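Long-range contacts in nisin biosynthesis protein nisC (PDB 2G0D), which catalyses the cyclisation step of nisin biosynthesis, the addition of cysteine thiols to dehydrated residues that forms the thioether rings of this lantibiotic: residues Arg6-Ile11 with Leu42-Leu47; Gln359-Tyr364 with Glu374-Cys379. One frame throughout, in Å; residues are numbered along the deposited sequence.

Interaction 1 (Arg6-Ile11 with Leu42-Leu47); sequences RNVEKI and LMLAEL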
loop_
_atom_site.group_PDB
_atom_site.type_symbol
_atom_site.label_atom_id
_atom_site.label_comp_id
_atom_site.label_asym_id
_atom_site.label_seq_id
_atom_site.Cartn_x
_atom_site.Cartn_y
_atom_site.Cartn_z
ATOM N N ARG A 6 19.368 -1.837 -19.185
ATOM C CA ARG A 6 20.173 -3.009 -18.807
ATOM C C ARG A 6 19.559 -3.838 -17.667
ATOM O O ARG A 6 19.441 -5.067 -17.748
ATOM C CB ARG A 6 21.569 -2.574 -18.408
ATOM C CG ARG A 6 22.543 -3.740 -18.203
ATOM C CD ARG A 6 23.981 -3.265 -18.125
ATOM N NE ARG A 6 24.231 -2.554 -16.871
ATOM C CZ ARG A 6 24.249 -1.228 -16.744
ATOM N NH1 ARG A 6 24.038 -0.443 -17.808
ATOM N NH2 ARG A 6 24.477 -0.686 -15.553
ATOM N N ASN A 7 19.183 -3.162 -16.596
ATOM C CA ASN A 7 18.553 -3.837 -15.469
ATOM C C ASN A 7 17.210 -4.511 -15.783
ATOM O O ASN A 7 16.944 -5.616 -15.314
ATOM C CB ASN A 7 18.446 -2.870 -14.294
ATOM C CG ASN A 7 19.765 -2.728 -13.583
ATOM O OD1 ASN A 7 20.109 -3.577 -12.761
ATOM N ND2 ASN A 7 20.555 -1.707 -13.954
ATOM N N VAL A 8 16.382 -3.848 -16.583
ATOM C CA VAL A 8 15.104 -4.412 -16.957
ATOM C C VAL A 8 15.343 -5.715 -17.740
ATOM O O VAL A 8 14.703 -6.741 -17.475
ATOM C CB VAL A 8 14.277 -3.414 -17.756
ATOM C CG1 VAL A 8 13.037 -4.092 -18.351
ATOM C CG2 VAL A 8 13.865 -2.242 -16.856
ATOM N N GLU A 9 16.296 -5.661 -18.668
ATOM C CA GLU A 9 16.644 -6.805 -19.503
ATOM C C GLU A 9 17.025 -8.030 -18.690
ATOM O O GLU A 9 16.582 -9.128 -18.995
ATOM C CB GLU A 9 17.744 -6.431 -20.504
ATOM C CG GLU A 9 17.186 -5.667 -21.717
ATOM C CD GLU A 9 18.259 -4.999 -22.578
ATOM O OE1 GLU A 9 19.465 -5.112 -22.254
ATOM O OE2 GLU A 9 17.888 -4.351 -23.589
ATOM N N LYS A 10 17.817 -7.830 -17.644
ATOM C CA LYS A 10 18.188 -8.932 -16.782
ATOM C C LYS A 10 16.981 -9.471 -16.021
ATOM O O LYS A 10 16.850 -10.695 -15.874
ATOM C CB LYS A 10 19.399 -8.595 -15.880
ATOM C CG LYS A 10 19.107 -8.193 -14.439
ATOM C CD LYS A 10 20.431 -7.990 -13.630
ATOM C CE LYS A 10 20.819 -9.233 -12.805
ATOM N NZ LYS A 10 22.049 -9.024 -11.952
ATOM N N ILE A 11 16.089 -8.568 -15.574
ATOM C CA ILE A 11 14.871 -8.978 -14.871
ATOM C C ILE A 11 13.998 -9.812 -15.795
ATOM O O ILE A 11 13.441 -10.836 -15.376
ATOM C CB ILE A 11 14.051 -7.781 -14.296
ATOM C CG1 ILE A 11 14.840 -7.025 -13.223
ATOM C CG2 ILE A 11 12.712 -8.255 -13.716
ATOM C CD1 ILE A 11 14.318 -5.596 -12.967
ATOM N N LEU A 42 3.773 -4.591 -13.969
ATOM C CA LEU A 42 3.655 -3.127 -13.706
ATOM C C LEU A 42 4.884 -2.333 -14.101
ATOM O O LEU A 42 4.773 -1.309 -14.776
ATOM C CB LEU A 42 3.247 -2.809 -12.267
ATOM C CG LEU A 42 1.791 -3.201 -11.978
ATOM C CD1 LEU A 42 1.493 -3.213 -10.487
ATOM C CD2 LEU A 42 0.819 -2.250 -12.720
ATOM N N MET A 43 6.054 -2.835 -13.726
ATOM C CA MET A 43 7.309 -2.167 -14.050
ATOM C C MET A 43 7.506 -2.039 -15.562
ATOM O O MET A 43 7.886 -0.988 -16.041
ATOM C CB MET A 43 8.489 -2.900 -13.428
ATOM C CG MET A 43 9.840 -2.406 -13.993
ATOM S SD MET A 43 11.184 -3.566 -13.793
ATOM C CE MET A 43 10.752 -4.791 -15.005
ATOM N N LEU A 44 7.246 -3.111 -16.295
ATOM C CA LEU A 44 7.447 -3.150 -17.753
ATOM C C LEU A 44 6.428 -2.280 -18.475
ATOM O O LEU A 44 6.747 -1.634 -19.475
ATOM C CB LEU A 44 7.344 -4.593 -18.280
ATOM C CG LEU A 44 8.469 -5.608 -18.040
ATOM C CD1 LEU A 44 8.073 -6.997 -18.563
ATOM C CD2 LEU A 44 9.761 -5.178 -18.685
ATOM N N ALA A 45 5.199 -2.278 -17.946
ATOM C CA ALA A 45 4.086 -1.558 -18.547
ATOM C C ALA A 45 4.316 -0.074 -18.486
ATOM O O ALA A 45 3.936 0.653 -19.385
ATOM C CB ALA A 45 2.779 -1.933 -17.873
ATOM N N GLU A 46 4.952 0.367 -17.409
ATOM C CA GLU A 46 5.336 1.755 -17.233
ATOM C C GLU A 46 6.472 2.228 -18.137
ATOM O O GLU A 46 6.886 3.385 -18.062
ATOM C CB GLU A 46 5.743 1.993 -15.789
ATOM C CG GLU A 46 4.586 2.123 -14.850
ATOM C CD GLU A 46 3.619 3.254 -15.190
ATOM O OE1 GLU A 46 3.909 4.051 -16.118
ATOM O OE2 GLU A 46 2.559 3.322 -14.515
ATOM N N LEU A 47 6.985 1.339 -18.972
ATOM C CA LEU A 47 8.123 1.663 -19.820
ATOM C C LEU A 47 7.688 1.816 -21.270
ATOM O O LEU A 47 8.522 1.787 -22.168
ATOM C CB LEU A 47 9.193 0.584 -19.692
ATOM C CG LEU A 47 9.825 0.371 -18.316
ATOM C CD1 LEU A 47 10.893 -0.716 -18.437
ATOM C CD2 LEU A 47 10.445 1.665 -17.812
#

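Interaction 2 (Gln359-Tyr364 with Glu374-Cys379); sequences QILEEY and EGISGC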
loop_
_atom_site.group_PDB
_atom_site.type_symbol
_atom_site.label_atom_id
_atom_site.label_comp_id
_atom_site.label_asym_id
_atom_site.label_seq_id
_atom_site.Cartn_x
_atom_site.Cartn_y
_atom_site.Cartn_z
ATOM N N GLN A 359 23.965 4.698 -9.009
ATOM C CA GLN A 359 24.527 3.989 -7.871
ATOM C C GLN A 359 23.430 3.210 -7.118
ATOM O O GLN A 359 23.674 2.128 -6.590
ATOM C CB GLN A 359 25.274 4.979 -6.958
ATOM C CG GLN A 359 25.565 4.462 -5.553
ATOM C CD GLN A 359 26.464 5.388 -4.735
ATOM O OE1 GLN A 359 27.065 6.329 -5.265
ATOM N NE2 GLN A 359 26.574 5.105 -3.435
ATOM N N ILE A 360 22.219 3.752 -7.096
ATOM C CA ILE A 360 21.112 3.078 -6.417
ATOM C C ILE A 360 20.819 1.685 -7.029
ATOM O O ILE A 360 20.716 0.706 -6.303
ATOM C CB ILE A 360 19.845 3.983 -6.320
ATOM C CG1 ILE A 360 20.109 5.138 -5.339
ATOM C CG2 ILE A 360 18.633 3.167 -5.862
ATOM C CD1 ILE A 360 19.112 6.324 -5.432
ATOM N N LEU A 361 20.739 1.602 -8.354
ATOM C CA LEU A 361 20.475 0.330 -9.039
ATOM C C LEU A 361 21.623 -0.665 -9.012
ATOM O O LEU A 361 21.397 -1.865 -8.845
ATOM C CB LEU A 361 20.065 0.567 -10.484
ATOM C CG LEU A 361 18.657 1.089 -10.768
ATOM C CD1 LEU A 361 18.336 0.936 -12.246
ATOM C CD2 LEU A 361 17.609 0.382 -9.911
ATOM N N GLU A 362 22.848 -0.169 -9.197
ATOM C CA GLU A 362 24.036 -1.011 -9.249
ATOM C C GLU A 362 24.308 -1.666 -7.893
ATOM O O GLU A 362 24.656 -2.845 -7.823
ATOM C CB GLU A 362 25.237 -0.180 -9.694
ATOM C CG GLU A 362 26.512 -0.974 -9.953
ATOM C CD GLU A 362 27.765 -0.138 -9.743
ATOM O OE1 GLU A 362 27.970 0.829 -10.520
ATOM O OE2 GLU A 362 28.537 -0.449 -8.798
ATOM N N GLU A 363 24.148 -0.898 -6.821
ATOM C CA GLU A 363 24.371 -1.423 -5.484
ATOM C C GLU A 363 23.114 -2.057 -4.908
ATOM O O GLU A 363 23.127 -2.526 -3.775
ATOM C CB GLU A 363 24.863 -0.322 -4.541
ATOM C CG GLU A 363 26.247 0.250 -4.890
ATOM C CD GLU A 363 26.743 1.262 -3.861
ATOM O OE1 GLU A 363 26.309 1.204 -2.688
ATOM O OE2 GLU A 363 27.577 2.115 -4.220
ATOM N N TYR A 364 22.021 -2.064 -5.668
ATOM C CA TYR A 364 20.783 -2.657 -5.171
ATOM C C TYR A 364 21.025 -4.153 -4.900
ATOM O O TYR A 364 21.501 -4.884 -5.768
ATOM C CB TYR A 364 19.605 -2.418 -6.139
ATOM C CG TYR A 364 18.265 -2.484 -5.445
ATOM C CD1 TYR A 364 17.587 -1.331 -5.093
ATOM C CD2 TYR A 364 17.711 -3.713 -5.086
ATOM C CE1 TYR A 364 16.373 -1.398 -4.413
ATOM C CE2 TYR A 364 16.516 -3.792 -4.401
ATOM C CZ TYR A 364 15.838 -2.632 -4.081
ATOM O OH TYR A 364 14.655 -2.718 -3.405
ATOM N N GLU A 374 9.769 -5.357 -2.148
ATOM C CA GLU A 374 11.103 -5.280 -1.557
ATOM C C GLU A 374 12.202 -5.275 -2.596
ATOM O O GLU A 374 13.350 -4.936 -2.286
ATOM C CB GLU A 374 11.318 -6.443 -0.575
ATOM C CG GLU A 374 10.322 -6.382 0.580
ATOM C CD GLU A 374 10.794 -7.103 1.823
ATOM O OE1 GLU A 374 11.791 -7.828 1.747
ATOM O OE2 GLU A 374 10.169 -6.934 2.886
ATOM N N GLY A 375 11.838 -5.653 -3.822
ATOM C CA GLY A 375 12.830 -6.011 -4.833
ATOM C C GLY A 375 13.191 -4.833 -5.710
ATOM O O GLY A 375 12.642 -3.726 -5.556
ATOM N N ILE A 376 14.125 -5.065 -6.620
ATOM C CA ILE A 376 14.598 -4.009 -7.506
ATOM C C ILE A 376 13.523 -3.363 -8.409
ATOM O O ILE A 376 13.595 -2.167 -8.665
ATOM C CB ILE A 376 15.807 -4.459 -8.339
ATOM C CG1 ILE A 376 16.469 -3.228 -9.003
ATOM C CG2 ILE A 376 15.420 -5.562 -9.349
ATOM C CD1 ILE A 376 17.945 -3.406 -9.313
ATOM N N SER A 377 12.540 -4.133 -8.888
ATOM C CA SER A 377 11.545 -3.577 -9.818
ATOM C C SER A 377 10.680 -2.465 -9.196
ATOM O O SER A 377 10.188 -1.587 -9.887
ATOM C CB SER A 377 10.663 -4.670 -10.420
ATOM O OG SER A 377 9.821 -5.205 -9.419
ATOM N N GLY A 378 10.506 -2.488 -7.885
ATOM C CA GLY A 378 9.808 -1.390 -7.224
ATOM C C GLY A 378 10.598 -0.100 -7.347
ATOM O O GLY A 378 10.039 0.967 -7.638
ATOM N N CYS A 379 11.906 -0.210 -7.107
ATOM C CA CYS A 379 12.830 0.909 -7.229
ATOM C C CYS A 379 12.829 1.482 -8.663
ATOM O O CYS A 379 12.789 2.695 -8.853
ATOM C CB CYS A 379 14.234 0.448 -6.824
ATOM S SG CYS A 379 15.511 1.712 -6.825
#

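Interaction 1 (Arg6-Ile11 with Leu42-Leu47)
Val-8 of helix 3-20 pushes its two methyl groups into a row of apolar side chains formed by Met-43, Leu-44 and Leu-47, and the interface illustrates how one short branched residue can serve several longer partners at once. CG1 of Val-8 lies anti to the backbone N (chi1 170°) and meets Leu-44 CD2 at 3.5 Å, a snug fit for two carbons. These two side chains pass at a slant; the CB of Leu-44 is not directed at helix 3-20, but its CD2 end comes nearer and makes the touch. Val-8 CG2 faces another partner: it meets Leu-47 CD1 end on at 3.7 Å, just past the last turn of helix 37-45. One turn further along helix 3-20, the tip of Ile-11 comes up against the tip of Met-43, with CD1 3.8 Å from SD. The methionine is bent at its last torsion (chi3 73°), and its CE touches both residues, 4.1 Å from Val-8 CG1 and 4.2 Å from Ile-11 CG2. No hydrogen bond crosses the interface, so shape and exclusion of water do the work. Tyr-56 of helix 53-74 touches Val-8, Leu-44 and Leu-47, while Ile-376 and Ile-380 of helix 376-387 pack on Ile-11, so the seam is buried within a wider apolar layer. Apolar packing that joins helix 3-20 to the end of helix 37-45, with helices 53-74 and 376-387 alongside, is one of the helix-to-helix contacts of which the alpha toroid of this LanC-like protein is built.

Interaction 2 (Gln359-Tyr364 with Glu374-Cys379)
A helix-loop-helix connection in the alpha toroid of this LanC-like cyclase brings the end of helix 357-362 against the segment leading into helix 376-387, beside the zinc site. Its centrepiece is the ring of Tyr-364, which reaches across because its CG stands anti to the backbone N (chi1 -156°). Over one face sits the backbone of Ile-376, whose CA is 4.0 Å from the ring centroid and 23° off the ring normal, a CH-pi contact set toward the rim. The side chain of Ile-376 runs past the tyrosine in the opposite sense, bringing CD1 to 3.7 Å from Tyr-364 CB, and crosses that of Leu-361 nearly at a right angle, Leu-361 CD2 to Ile-376 CD1 3.8 Å. Cys-379 approaches the ring obliquely: its CB is 3.7 Å from Tyr-364 CE1, and its SG makes a sulfur-aromatic contact 5.0 Å from the centroid. The same sulfur rests on Ile-360, 3.6 Å from CG2. At the far end of the ring the phenol OH donates a hydrogen bond to Glu-374 O, 2.8 Å long. That oxygen lies near the ring plane, but the hydroxyl stands well above the carbonyl plane of Glu-374, away from the ideal lone-pair direction. The side chain of Glu-374 leads the other way, to about 5 Å from the zinc ion bound by Cys-278, Cys-324 and His-325. Tyr-364 thus uses its ring face for CH-pi and apolar packing against Ile-376 and its hydroxyl for a hydrogen bond that tethers the main chain of a residue whose side chain reaches toward the zinc site.

In the fold
From the N terminus, helix 3-20 is followed by a connection that turns back as helix 37-45, and interaction 1 closes this first loop. Interaction 2 closes a much shorter, nonhelical one, residues 365-373, more than three hundred residues later. The two are in series along the chain, neither nested nor crossed, yet their centres are only about 12 Å apart. They also touch: Ile-11 packs on Ile-376, Met-43 on Ser-377, and Asn-7 on Leu-361. Helices 3-20 and 376-387 therefore meet here, so the paired contacts join the first and last helices of the chain within the toroid.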